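Local atomic coordinates of virulence factor (Pectobacterium carotovorum, PDB entry 2W3Y), a protein that serves as a virulence factor in a Drosophila pathogen, is S-palmitoylated and binds to lipid vesicles. Residues A[145-150]-A[260-265]; A[44-49]-A[66-71]; A[176-181]-A[267-272]. One frame throughout, in Å; residues are numbered along the deposited sequence.

All three contacts reach the same mixed sheet. Interactions 1 and 2 pack helices against it, through the neighbouring strands 262-266 and 40-49. Interaction 3 joins the end of strand 166-179, the other neighbour of 40-49, to the C-terminal tail. Interaction 2 is the buried one, nearest the centre of the chain, and the only one with a hydrogen bond between its segments. Interactions 1 and 3 are partly buried, lie farther out and rely on a phenylalanine ring meeting aliphatic carbons and backbone carbonyls. Interactions 1 and 2 meet directly, since Tyr261 OH bonds Glu68 OE2. Interactions 2 and 3 meet where Phe49 packs on Phe178.

Interaction 1 (A[145-150]-A[260-265]); sequences ATFLQN and SYFDDI. With PLM (palmitic acid), chain C.
Phe147 of helix 142-159 packs on Phe262 at the start of strand 262-266, a helix-on-sheet contact. The strand belongs to the mixed sheet and runs parallel to strand 40-49.

The first interaction is CH-pi. Phe262 CB sits 3.6 Å from the centroid of the Phe147 ring, only 2° off the ring normal, so it lies over the middle of one face. The second is aromatic. The two ring planes are at 28°, but they are slid apart and barely overlap, with centroids 5.1 Å apart. Each ring projects past the other in the opposite direction. Phe147 CB therefore meets Phe262 CD1 at 3.5 Å, approaching that ring obliquely. Phe147 CG is anti to the backbone N (chi1 161°), which lays the ring's face on Phe262 CB.

Gln45 of strand 40-49 touches both phenylalanines. Ser260 O accepts a hydrogen bond from Gln43, and Ser260 OG donates to Val42 O.

On the same helix, Leu148 reaches the bound palmitic acid. Leu148 CG lies 3.7 Å from C3 of the palmitic acid. The helix thus meets both the sheet and the lipid.

Backbone carbonyls complete the contact. Phe147 CZ lies 3.5 Å from Ser260 O, and Phe147 CE1 lies 3.4 Å from Tyr261 O.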
loop_
_atom_site.group_PDB
_atom_site.type_symbol
_atom_site.label_atom_id
_atom_site.label_comp_id
_atom_site.label_asym_id
_atom_site.label_seq_id
_atom_site.Cartn_x
_atom_site.Cartn_y
_atom_site.Cartn_z
ATOM N N ALA A 145 11.757 7.403 -7.712
ATOM C CA ALA A 145 11.925 7.305 -9.169
ATOM C C ALA A 145 12.964 6.260 -9.583
ATOM O O ALA A 145 12.725 5.495 -10.530
ATOM C CB ALA A 145 12.226 8.677 -9.815
ATOM N N THR A 146 14.107 6.230 -8.887
ATOM C CA THR A 146 15.123 5.197 -9.103
ATOM C C THR A 146 14.587 3.802 -8.752
ATOM O O THR A 146 14.802 2.840 -9.502
ATOM C CB THR A 146 16.465 5.487 -8.335
ATOM O OG1 THR A 146 17.038 6.708 -8.821
ATOM C CG2 THR A 146 17.474 4.367 -8.530
ATOM N N PHE A 147 13.890 3.684 -7.625
ATOM C CA PHE A 147 13.309 2.386 -7.262
ATOM C C PHE A 147 12.370 1.851 -8.364
ATOM O O PHE A 147 12.455 0.677 -8.760
ATOM C CB PHE A 147 12.523 2.461 -5.943
ATOM C CG PHE A 147 11.565 1.314 -5.770
ATOM C CD1 PHE A 147 12.033 0.063 -5.367
ATOM C CD2 PHE A 147 10.205 1.465 -6.084
ATOM C CE1 PHE A 147 11.166 -1.020 -5.243
ATOM C CE2 PHE A 147 9.329 0.378 -5.976
ATOM C CZ PHE A 147 9.817 -0.857 -5.560
ATOM N N LEU A 148 11.466 2.715 -8.825
ATOM C CA LEU A 148 10.384 2.315 -9.723
ATOM C C LEU A 148 10.949 1.972 -11.089
ATOM O O LEU A 148 10.515 1.005 -11.733
ATOM C CB LEU A 148 9.309 3.410 -9.818
ATOM C CG LEU A 148 7.947 3.038 -10.417
ATOM C CD1 LEU A 148 7.153 2.080 -9.513
ATOM C CD2 LEU A 148 7.140 4.289 -10.765
ATOM N N GLN A 149 11.942 2.754 -11.515
ATOM C CA GLN A 149 12.609 2.533 -12.784
ATOM C C GLN A 149 13.256 1.145 -12.833
ATOM O O GLN A 149 13.052 0.377 -13.809
ATOM C CB GLN A 149 13.621 3.660 -13.049
ATOM C CG GLN A 149 14.464 3.483 -14.289
ATOM C CD GLN A 149 15.156 4.771 -14.693
ATOM O OE1 GLN A 149 15.890 5.387 -13.903
ATOM N NE2 GLN A 149 14.925 5.186 -15.928
ATOM N N ASN A 150 14.009 0.817 -11.780
ATOM C CA ASN A 150 14.675 -0.474 -11.688
ATOM C C ASN A 150 13.673 -1.621 -11.553
ATOM O O ASN A 150 13.840 -2.659 -12.194
ATOM C CB ASN A 150 15.669 -0.509 -10.530
ATOM C CG ASN A 150 16.841 0.444 -10.736
ATOM O OD1 ASN A 150 17.141 0.858 -11.862
ATOM N ND2 ASN A 150 17.502 0.800 -9.647
ATOM N N SER A 260 9.462 -6.322 -4.311
ATOM C CA SER A 260 8.708 -5.113 -4.684
ATOM C C SER A 260 8.624 -4.020 -3.601
ATOM O O SER A 260 7.845 -3.075 -3.741
ATOM C CB SER A 260 7.275 -5.491 -5.096
ATOM O OG SER A 260 6.535 -5.982 -3.973
ATOM N N TYR A 261 9.394 -4.144 -2.528
ATOM C CA TYR A 261 9.258 -3.229 -1.382
ATOM C C TYR A 261 10.078 -1.954 -1.521
ATOM O O TYR A 261 11.210 -1.995 -1.984
ATOM C CB TYR A 261 9.663 -3.935 -0.079
ATOM C CG TYR A 261 9.651 -3.043 1.154
ATOM C CD1 TYR A 261 8.460 -2.746 1.817
ATOM C CD2 TYR A 261 10.847 -2.507 1.662
ATOM C CE1 TYR A 261 8.454 -1.923 2.973
ATOM C CE2 TYR A 261 10.849 -1.697 2.794
ATOM C CZ TYR A 261 9.661 -1.413 3.444
ATOM O OH TYR A 261 9.695 -0.618 4.564
ATOM N N PHE A 262 9.486 -0.835 -1.106
ATOM C CA PHE A 262 10.173 0.450 -0.993
ATOM C C PHE A 262 9.567 1.227 0.172
ATOM O O PHE A 262 8.359 1.166 0.401
ATOM C CB PHE A 262 10.018 1.262 -2.284
ATOM C CG PHE A 262 10.691 2.628 -2.248
ATOM C CD1 PHE A 262 12.066 2.750 -2.460
ATOM C CD2 PHE A 262 9.941 3.783 -2.015
ATOM C CE1 PHE A 262 12.691 4.019 -2.431
ATOM C CE2 PHE A 262 10.554 5.057 -1.993
ATOM C CZ PHE A 262 11.929 5.169 -2.190
ATOM N N ASP A 263 10.408 1.950 0.899
ATOM C CA ASP A 263 9.940 2.925 1.876
ATOM C C ASP A 263 10.753 4.196 1.740
ATOM O O ASP A 263 11.900 4.159 1.296
ATOM C CB ASP A 263 10.064 2.392 3.302
ATOM C CG ASP A 263 11.512 2.317 3.762
ATOM O OD1 ASP A 263 12.218 1.399 3.300
ATOM O OD2 ASP A 263 11.943 3.179 4.568
ATOM N N ASP A 264 10.163 5.327 2.126
ATOM C CA ASP A 264 10.889 6.583 2.150
ATOM C C ASP A 264 10.178 7.587 3.042
ATOM O O ASP A 264 8.979 7.441 3.342
ATOM C CB ASP A 264 11.045 7.144 0.725
ATOM C CG ASP A 264 12.306 8.016 0.555
ATOM O OD1 ASP A 264 13.108 8.153 1.525
ATOM O OD2 ASP A 264 12.486 8.569 -0.559
ATOM N N ILE A 265 10.945 8.564 3.518
ATOM C CA ILE A 265 10.394 9.794 4.069
ATOM C C ILE A 265 10.551 10.853 2.997
ATOM O O ILE A 265 11.672 11.280 2.667
ATOM C CB ILE A 265 11.076 10.228 5.417
ATOM C CG1 ILE A 265 10.877 9.140 6.477
ATOM C CG2 ILE A 265 10.512 11.568 5.904
ATOM C CD1 ILE A 265 11.786 9.251 7.700
HETATM C C1 PLM C . 9.161 3.139 -14.795
HETATM O O2 PLM C . 9.905 2.814 -15.758
HETATM C C2 PLM C . 7.684 2.764 -14.805
HETATM C C3 PLM C . 7.321 1.679 -13.794
HETATM C C4 PLM C . 5.844 1.283 -13.841
HETATM C C5 PLM C . 4.933 2.298 -13.150
HETATM C C6 PLM C . 3.502 2.264 -13.684
HETATM C C7 PLM C . 2.535 2.952 -12.723
HETATM C C8 PLM C . 1.302 3.538 -13.419
HETATM C C9 PLM C . 0.072 2.699 -13.073
HETATM C CA PLM C . -0.947 3.416 -12.195
HETATM C CB PLM C . -1.043 2.781 -10.813
HETATM C CC PLM C . -1.548 3.797 -9.801
HETATM C CD PLM C . -0.807 3.700 -8.475
HETATM C CE PLM C . -1.788 3.397 -7.353
HETATM C CF PLM C . -1.202 3.731 -5.988
#

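Interaction 2 (A[44-49]-A[66-71]); sequences YQTYQF and LMERFV
A helix packs here on a strand of the mixed sheet: Thr46 and Tyr44 of strand 40-49 meet Glu68 and Val71 of helix 57-81. The strand has parallel neighbours in 166-179 and 262-266. The contact is buried near the centre of the chain.

The polar half is a hydrogen bond from Thr46 OG1 to Glu68 OE2, 2.6 Å long. The hydroxyl meets the carboxylate oxygen on its anti side and lies 34° out of the carboxylate plane. The two side chains cross at about a right angle. Glu68 gets there because its chain is extended beyond CG (chi2 -160°), which carries the carboxylate from the helix to the strand. Tyr261 OH, just before strand 262-266, also bonds Glu68 OE2. One carboxylate oxygen thus binds two hydroxyls, which ties helix 57-81 both to strand 40-49 and to the residue leading into strand 262-266. This pairing would probably favour the charged form of the acid.

Within the strand, two side chains hold each other. Gln45 OE1 is bonded by Tyr47 OH at 2.6 Å, in the carbonyl plane and on a lone pair. Gln45 NE2 donates to Tyr44 O at 2.9 Å, from above the carbonyl plane. The Gln45 amide is therefore gripped at both ends, which fixes its rotation.

The apolar half lies one helical turn on. Val71 presents its CG1 branch, anti to the backbone N (chi1 172°), to the edge of the Tyr44 ring. The phenol oxygen of Tyr44 reaches past the contact to bond Ser75 OG and Val33 O. At the ring edge, Val71 CG1 lies 3.8 Å from Tyr44 CD1 and 4.2 Å from Tyr44 CE1.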
loop_
_atom_site.group_PDB
_atom_site.type_symbol
_atom_site.label_atom_id
_atom_site.label_comp_id
_atom_site.label_asym_id
_atom_site.label_seq_id
_atom_site.Cartn_x
_atom_site.Cartn_y
_atom_site.Cartn_z
ATOM N N TYR A 44 4.592 -3.596 -2.580
ATOM C CA TYR A 44 4.495 -3.338 -1.136
ATOM C C TYR A 44 5.226 -2.049 -0.776
ATOM O O TYR A 44 6.418 -1.939 -1.032
ATOM C CB TYR A 44 5.081 -4.512 -0.352
ATOM C CG TYR A 44 4.325 -5.812 -0.472
ATOM C CD1 TYR A 44 3.097 -5.995 0.195
ATOM C CD2 TYR A 44 4.838 -6.868 -1.214
ATOM C CE1 TYR A 44 2.406 -7.190 0.117
ATOM C CE2 TYR A 44 4.132 -8.091 -1.308
ATOM C CZ TYR A 44 2.917 -8.219 -0.644
ATOM O OH TYR A 44 2.231 -9.398 -0.703
ATOM N N GLN A 45 4.531 -1.063 -0.202
ATOM C CA GLN A 45 5.149 0.260 0.003
ATOM C C GLN A 45 4.817 0.908 1.359
ATOM O O GLN A 45 3.763 0.653 1.944
ATOM C CB GLN A 45 4.736 1.238 -1.115
ATOM C CG GLN A 45 4.792 0.656 -2.521
ATOM C CD GLN A 45 6.139 0.861 -3.180
ATOM O OE1 GLN A 45 6.452 1.972 -3.607
ATOM N NE2 GLN A 45 6.948 -0.198 -3.254
ATOM N N THR A 46 5.731 1.744 1.852
ATOM C CA THR A 46 5.492 2.572 3.045
ATOM C C THR A 46 5.929 4.000 2.741
ATOM O O THR A 46 7.123 4.276 2.540
ATOM C CB THR A 46 6.271 2.061 4.284
ATOM O OG1 THR A 46 5.979 0.680 4.500
ATOM C CG2 THR A 46 5.858 2.837 5.550
ATOM N N TYR A 47 4.958 4.910 2.670
ATOM C CA TYR A 47 5.272 6.295 2.359
ATOM C C TYR A 47 5.077 7.158 3.584
ATOM O O TYR A 47 3.997 7.188 4.174
ATOM C CB TYR A 47 4.395 6.844 1.238
ATOM C CG TYR A 47 4.468 6.071 -0.061
ATOM C CD1 TYR A 47 5.681 5.541 -0.519
ATOM C CD2 TYR A 47 3.323 5.879 -0.842
ATOM C CE1 TYR A 47 5.753 4.815 -1.715
ATOM C CE2 TYR A 47 3.390 5.165 -2.053
ATOM C CZ TYR A 47 4.611 4.644 -2.480
ATOM O OH TYR A 47 4.702 3.943 -3.668
ATOM N N GLN A 48 6.123 7.869 3.959
ATOM C CA GLN A 48 5.976 8.900 4.974
ATOM C C GLN A 48 6.128 10.263 4.334
ATOM O O GLN A 48 7.110 10.516 3.641
ATOM C CB GLN A 48 6.977 8.711 6.110
ATOM C CG GLN A 48 6.776 9.755 7.207
ATOM C CD GLN A 48 7.743 9.608 8.362
ATOM O OE1 GLN A 48 8.203 8.504 8.673
ATOM N NE2 GLN A 48 8.060 10.728 9.007
ATOM N N PHE A 49 5.153 11.135 4.563
ATOM C CA PHE A 49 5.177 12.468 3.990
ATOM C C PHE A 49 5.604 13.475 5.040
ATOM O O PHE A 49 4.836 13.790 5.943
ATOM C CB PHE A 49 3.815 12.841 3.377
ATOM C CG PHE A 49 3.365 11.893 2.311
ATOM C CD1 PHE A 49 4.137 11.694 1.160
ATOM C CD2 PHE A 49 2.184 11.165 2.470
ATOM C CE1 PHE A 49 3.721 10.795 0.156
ATOM C CE2 PHE A 49 1.764 10.270 1.483
ATOM C CZ PHE A 49 2.530 10.084 0.331
ATOM N N LEU A 66 3.404 -0.852 12.855
ATOM C CA LEU A 66 2.034 -1.381 12.892
ATOM C C LEU A 66 1.410 -1.570 11.500
ATOM O O LEU A 66 0.813 -2.615 11.213
ATOM C CB LEU A 66 1.141 -0.474 13.733
ATOM C CG LEU A 66 1.348 -0.496 15.251
ATOM C CD1 LEU A 66 0.531 0.635 15.909
ATOM C CD2 LEU A 66 0.987 -1.865 15.852
ATOM N N MET A 67 1.547 -0.559 10.646
ATOM C CA MET A 67 0.926 -0.616 9.322
ATOM C C MET A 67 1.568 -1.686 8.422
ATOM O O MET A 67 0.848 -2.394 7.704
ATOM C CB MET A 67 0.920 0.767 8.657
ATOM C CG MET A 67 -0.096 1.773 9.236
ATOM S SD MET A 67 -1.854 1.289 9.267
ATOM C CE MET A 67 -2.057 0.441 10.821
ATOM N N GLU A 68 2.905 -1.818 8.471
ATOM C CA GLU A 68 3.599 -2.879 7.704
ATOM C C GLU A 68 3.134 -4.282 8.150
ATOM O O GLU A 68 3.008 -5.209 7.333
ATOM C CB GLU A 68 5.126 -2.751 7.782
ATOM C CG GLU A 68 5.677 -1.460 7.135
ATOM C CD GLU A 68 7.165 -1.510 6.752
ATOM O OE1 GLU A 68 7.860 -2.534 6.989
ATOM O OE2 GLU A 68 7.648 -0.502 6.173
ATOM N N ARG A 69 2.861 -4.419 9.443
ATOM C CA ARG A 69 2.350 -5.669 9.994
ATOM C C ARG A 69 0.921 -5.962 9.530
ATOM O O ARG A 69 0.609 -7.111 9.200
ATOM C CB ARG A 69 2.426 -5.658 11.522
ATOM C CG ARG A 69 3.871 -5.726 12.049
ATOM C CD ARG A 69 3.899 -5.709 13.571
ATOM N NE ARG A 69 3.633 -7.052 14.089
ATOM C CZ ARG A 69 3.459 -7.366 15.372
ATOM N NH1 ARG A 69 3.510 -6.429 16.317
ATOM N NH2 ARG A 69 3.233 -8.632 15.707
ATOM N N PHE A 70 0.076 -4.930 9.508
ATOM C CA PHE A 70 -1.289 -5.029 8.964
ATOM C C PHE A 70 -1.291 -5.388 7.469
ATOM O O PHE A 70 -2.078 -6.236 7.024
ATOM C CB PHE A 70 -2.081 -3.741 9.218
ATOM C CG PHE A 70 -2.853 -3.732 10.531
ATOM C CD1 PHE A 70 -3.912 -4.616 10.745
ATOM C CD2 PHE A 70 -2.526 -2.815 11.537
ATOM C CE1 PHE A 70 -4.630 -4.599 11.946
ATOM C CE2 PHE A 70 -3.226 -2.782 12.747
ATOM C CZ PHE A 70 -4.278 -3.673 12.960
ATOM N N VAL A 71 -0.395 -4.761 6.703
ATOM C CA VAL A 71 -0.246 -5.089 5.277
ATOM C C VAL A 71 0.141 -6.558 5.067
ATOM O O VAL A 71 -0.479 -7.245 4.233
ATOM C CB VAL A 71 0.736 -4.083 4.521
ATOM C CG1 VAL A 71 1.032 -4.562 3.081
ATOM C CG2 VAL A 71 0.145 -2.675 4.508
#

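Interaction 3 (A[176-181]-A[267-272]); sequences DLFQDT and NGVKPN
Phe178 is the centre of this contact, and Pro271 and Val269 are its main partners. The Pro271 ring comes from the opposite direction and lays its CG over one face of the Phe178 ring. This is a CH-pi contact. Pro271 CG is 3.8 Å from the ring centroid and 17° off the ring normal, offset toward the rim. The closest ring atom is Phe178 CG, 3.6 Å from Pro271 CG. Pro271 CD follows beside it, 3.7 Å from Phe178 CD1. The proline thus presents two of its methylene groups to the aromatic ring.

Val269 meets a different part of the ring. Its carbonyl O lies at the edge, in the ring plane, 3.4 Å from Phe178 CE1. The same carbonyl accepts a hydrogen bond from Asn50 ND2, which also bonds Leu177 O. The Val269 and Phe178 side chains cross obliquely, with Val269 CG1 3.9 Å from Phe178 CE1. With CG1 anti to the backbone N (chi1 -173°), that branch reaches Phe178 CE1 and CZ.

The contact joins the end of strand 166-179, in the mixed sheet, to the C-terminal tail. The tail residues 270-271 form a small antiparallel two-strand sheet with 136-137. No hydrogen bond links the two segments directly. Val136 of the partner strand touches both Phe178 and Val269, as does Phe49 of strand 40-49. Tyr275, farther along the tail, meets the Phe178 ring edge-to-face, and its hydroxyl bonds Asp176 OD2, which also forms a salt bridge with Arg190.

Between the valine and the proline, Lys270 contributes backbone. Its CA lies 3.7 Å from Phe178 CE1, reached obliquely, while its CB points away from strand 166-179.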
loop_
_atom_site.group_PDB
_atom_site.type_symbol
_atom_site.label_atom_id
_atom_site.label_comp_id
_atom_site.label_asym_id
_atom_site.label_seq_id
_atom_site.Cartn_x
_atom_site.Cartn_y
_atom_site.Cartn_z
ATOM N N ASP A 176 1.086 10.540 7.174
ATOM C CA ASP A 176 0.927 11.954 6.848
ATOM C C ASP A 176 1.282 12.839 8.022
ATOM O O ASP A 176 0.667 12.738 9.074
ATOM C CB ASP A 176 -0.523 12.313 6.472
ATOM C CG ASP A 176 -1.122 11.410 5.412
ATOM O OD1 ASP A 176 -0.378 10.744 4.662
ATOM O OD2 ASP A 176 -2.365 11.374 5.354
ATOM N N LEU A 177 2.248 13.730 7.808
ATOM C CA LEU A 177 2.612 14.764 8.793
ATOM C C LEU A 177 2.398 16.118 8.163
ATOM O O LEU A 177 3.297 16.667 7.542
ATOM C CB LEU A 177 4.065 14.579 9.264
ATOM C CG LEU A 177 3.978 13.280 10.054
ATOM C CD1 LEU A 177 4.830 12.138 9.499
ATOM C CD2 LEU A 177 4.048 13.491 11.570
ATOM N N PHE A 178 1.178 16.622 8.295
ATOM C CA PHE A 178 0.739 17.833 7.636
ATOM C C PHE A 178 0.146 18.774 8.676
ATOM O O PHE A 178 -0.301 18.337 9.747
ATOM C CB PHE A 178 -0.375 17.521 6.614
ATOM C CG PHE A 178 0.071 16.707 5.422
ATOM C CD1 PHE A 178 1.214 17.063 4.689
ATOM C CD2 PHE A 178 -0.675 15.609 5.006
ATOM C CE1 PHE A 178 1.619 16.319 3.574
ATOM C CE2 PHE A 178 -0.282 14.860 3.890
ATOM C CZ PHE A 178 0.873 15.217 3.180
ATOM N N GLN A 179 0.086 20.054 8.327
ATOM C CA GLN A 179 -0.534 21.079 9.169
ATOM C C GLN A 179 -2.054 21.120 9.041
ATOM O O GLN A 179 -2.589 21.147 7.916
ATOM C CB GLN A 179 0.004 22.453 8.789
ATOM C CG GLN A 179 1.379 22.772 9.292
ATOM C CD GLN A 179 1.886 24.080 8.719
ATOM O OE1 GLN A 179 1.465 25.157 9.138
ATOM N NE2 GLN A 179 2.779 23.993 7.738
ATOM N N ASP A 180 -2.752 21.143 10.177
ATOM C CA ASP A 180 -4.175 21.526 10.193
ATOM C C ASP A 180 -4.352 23.027 9.889
ATOM O O ASP A 180 -3.368 23.731 9.642
ATOM C CB ASP A 180 -4.893 21.079 11.489
ATOM C CG ASP A 180 -4.426 21.829 12.761
ATOM O OD1 ASP A 180 -3.935 22.978 12.693
ATOM O OD2 ASP A 180 -4.585 21.242 13.856
ATOM N N THR A 181 -5.597 23.506 9.882
ATOM C CA THR A 181 -5.907 24.918 9.558
ATOM C C THR A 181 -5.286 25.908 10.554
ATOM O O THR A 181 -4.967 27.057 10.205
ATOM C CB THR A 181 -7.439 25.166 9.483
ATOM O OG1 THR A 181 -8.069 24.073 8.806
ATOM C CG2 THR A 181 -7.749 26.459 8.717
ATOM N N ASN A 267 10.263 14.554 1.501
ATOM C CA ASN A 267 10.424 15.894 2.062
ATOM C C ASN A 267 9.723 16.966 1.241
ATOM O O ASN A 267 9.582 16.827 0.015
ATOM C CB ASN A 267 11.913 16.244 2.206
ATOM C CG ASN A 267 12.654 15.273 3.118
ATOM O OD1 ASN A 267 12.243 15.034 4.257
ATOM N ND2 ASN A 267 13.744 14.698 2.613
ATOM N N GLY A 268 9.295 18.027 1.929
ATOM C CA GLY A 268 8.625 19.180 1.315
ATOM C C GLY A 268 7.268 18.868 0.707
ATOM O O GLY A 268 6.941 19.374 -0.367
ATOM N N VAL A 269 6.471 18.050 1.397
ATOM C CA VAL A 269 5.175 17.576 0.877
ATOM C C VAL A 269 3.980 18.317 1.500
ATOM O O VAL A 269 3.955 18.573 2.702
ATOM C CB VAL A 269 5.023 16.032 1.087
ATOM C CG1 VAL A 269 3.748 15.466 0.397
ATOM C CG2 VAL A 269 6.259 15.311 0.572
ATOM N N LYS A 270 2.983 18.647 0.678
ATOM C CA LYS A 270 1.719 19.160 1.199
ATOM C C LYS A 270 0.523 18.417 0.600
ATOM O O LYS A 270 0.658 17.805 -0.459
ATOM C CB LYS A 270 1.616 20.682 0.994
ATOM C CG LYS A 270 1.609 21.163 -0.454
ATOM C CD LYS A 270 1.008 22.568 -0.523
ATOM C CE LYS A 270 1.761 23.470 -1.505
ATOM N NZ LYS A 270 1.463 23.218 -2.951
ATOM N N PRO A 271 -0.653 18.459 1.276
ATOM C CA PRO A 271 -1.847 17.829 0.711
ATOM C C PRO A 271 -2.302 18.549 -0.568
ATOM O O PRO A 271 -2.054 19.752 -0.734
ATOM C CB PRO A 271 -2.904 18.001 1.822
ATOM C CG PRO A 271 -2.131 18.365 3.060
ATOM C CD PRO A 271 -0.948 19.112 2.568
ATOM N N ASN A 272 -2.914 17.807 -1.484
ATOM C CA ASN A 272 -3.548 18.429 -2.647
ATOM C C ASN A 272 -5.041 18.654 -2.374
ATOM O O ASN A 272 -5.526 18.366 -1.270
ATOM C CB ASN A 272 -3.263 17.626 -3.941
ATOM C CG ASN A 272 -4.063 16.324 -4.058
ATOM O OD1 ASN A 272 -4.990 16.038 -3.285
ATOM N ND2 ASN A 272 -3.705 15.524 -5.064
#